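Local structure of extracellular ligand-binding receptor (Sphaerobacter thermophilus, 4ZPJ) at residues Q88-R92 with D356-E360. The protein probably serves as the substrate-binding component of an ABC transporter, capturing a small-molecule ligand outside the membrane for import. Numbering follows the deposited sequence.
Sequences QFGGR and DGEVE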
# COMPACT_ATOMS: atom_id res chain seq x y z
N GLN A 88 8.88 -19.65 -14.87
CA GLN A 88 9.77 -20.77 -14.62
C GLN A 88 11.12 -20.26 -14.16
O GLN A 88 11.52 -19.18 -14.53
CB GLN A 88 9.93 -21.63 -15.87
CG GLN A 88 10.65 -20.99 -17.04
CD GLN A 88 11.21 -22.05 -17.99
OE1 GLN A 88 12.14 -22.82 -17.65
NE2 GLN A 88 10.63 -22.14 -19.18
N PHE A 89 11.80 -21.04 -13.34
CA PHE A 89 13.09 -20.67 -12.82
C PHE A 89 14.00 -21.85 -12.75
O PHE A 89 13.62 -22.89 -12.17
CB PHE A 89 12.92 -20.03 -11.45
CG PHE A 89 12.12 -18.79 -11.53
CD1 PHE A 89 12.71 -17.62 -12.05
CD2 PHE A 89 10.75 -18.81 -11.25
CE1 PHE A 89 11.96 -16.48 -12.21
CE2 PHE A 89 9.98 -17.66 -11.40
CZ PHE A 89 10.59 -16.49 -11.87
N GLY A 90 15.18 -21.68 -13.35
CA GLY A 90 16.16 -22.74 -13.44
C GLY A 90 15.61 -24.04 -14.00
O GLY A 90 15.93 -25.11 -13.49
N GLY A 91 14.79 -23.95 -15.05
CA GLY A 91 14.15 -25.13 -15.67
C GLY A 91 12.94 -25.66 -14.90
O GLY A 91 12.43 -26.72 -15.23
N ARG A 92 12.48 -24.94 -13.89
CA ARG A 92 11.42 -25.43 -13.03
C ARG A 92 10.19 -24.54 -13.18
O ARG A 92 10.30 -23.34 -13.03
CB ARG A 92 11.87 -25.48 -11.57
CG ARG A 92 12.94 -26.52 -11.28
CD ARG A 92 13.34 -26.48 -9.81
NE ARG A 92 12.24 -26.91 -8.94
CZ ARG A 92 12.34 -27.13 -7.62
NH1 ARG A 92 13.51 -26.95 -7.01
NH2 ARG A 92 11.27 -27.50 -6.91
N ASP A 356 18.60 -19.92 -8.76
CA ASP A 356 18.38 -20.90 -9.83
C ASP A 356 17.22 -21.88 -9.50
O ASP A 356 17.26 -23.05 -9.86
CB ASP A 356 19.72 -21.64 -10.11
CG ASP A 356 19.90 -22.07 -11.59
OD1 ASP A 356 19.38 -21.37 -12.49
OD2 ASP A 356 20.58 -23.09 -11.86
N GLY A 357 16.17 -21.38 -8.84
CA GLY A 357 15.00 -22.18 -8.52
C GLY A 357 15.13 -23.16 -7.39
O GLY A 357 14.15 -23.85 -7.06
N GLU A 358 16.31 -23.26 -6.79
CA GLU A 358 16.55 -24.24 -5.71
C GLU A 358 15.81 -23.73 -4.48
O GLU A 358 16.39 -23.39 -3.46
CB GLU A 358 18.05 -24.51 -5.45
CG GLU A 358 18.78 -25.35 -6.52
CD GLU A 358 18.12 -26.71 -6.86
OE1 GLU A 358 18.72 -27.77 -6.58
OE2 GLU A 358 16.99 -26.73 -7.42
N VAL A 359 14.51 -23.73 -4.62
CA VAL A 359 13.60 -23.10 -3.68
C VAL A 359 13.47 -23.86 -2.35
O VAL A 359 13.02 -23.30 -1.38
CB VAL A 359 12.24 -22.95 -4.35
CG1 VAL A 359 11.45 -24.29 -4.35
CG2 VAL A 359 11.44 -21.86 -3.69
N GLU A 360 13.86 -25.12 -2.32
CA GLU A 360 13.80 -25.91 -1.09
C GLU A 360 14.96 -25.57 -0.18
O GLU A 360 14.98 -25.97 0.97
CB GLU A 360 13.83 -27.41 -1.40
CG GLU A 360 12.70 -27.92 -2.30
CD GLU A 360 12.99 -27.77 -3.79
OE1 GLU A 360 14.17 -27.52 -4.17
OE2 GLU A 360 12.01 -27.88 -4.57
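A two-residue beta-hairpin turn at the edge of a mixed sheet meets the loop that follows helix 336-354, and the salt-bridge network of Arg92 with Glu358 and Glu360 joins them. The turn, of type I', runs from Phe89 to Arg92 and is closed by paired backbone bonds, Phe89 N to Arg92 O and Arg92 N to Phe89 O. From its far end Arg92 reaches across Gly357, its chain bent at chi3 (67°), and brings the guanidinium to the carboxylate of Glu360, which arrives from the opposite direction. The two flat groups lie nearly coplanar, 7° apart. NH1 of Arg92 donates to the syn lone pair of Glu360 OE1 at 3.0 Å, almost straight at 167°, while the second arm of the salt bridge, Arg92 NH2 to Glu360 OE2, is modelled at 2.5 Å, too short for its exact length to be trusted. A second acid, Glu358, comes to the edge of the guanidinium in its plane, with OE2 3.5 Å from Arg92 NH1. The carbonyl oxygens of Glu53 and Pro54 accept bonds from NE and NH2 respectively, so backbone carbonyls and carboxylates together hold the guanidinium in its rotation. With an alanine here in place of Arg92, Glu358 and Glu360 would probably be left as neighbouring negative charges without their shared cation, and the Glu53 and Pro54 carbonyls without these donors. Nearer the helix the two chains run close together: Phe89 CB lies 4.2 Å from Gly357 CA, and the carboxylate OD1 of Asp356 3.6 Å from Gly90 CA. The ring of Phe89 packs instead on Ala349, Leu352 and Thr353 of the helix. Asp356, at positive phi, is the C' residue of the Schellman motif ending that helix; the contact thus joins a type I' hairpin to the loop leaving a Schellman-terminated helix, within a periplasmic-binding-protein fold.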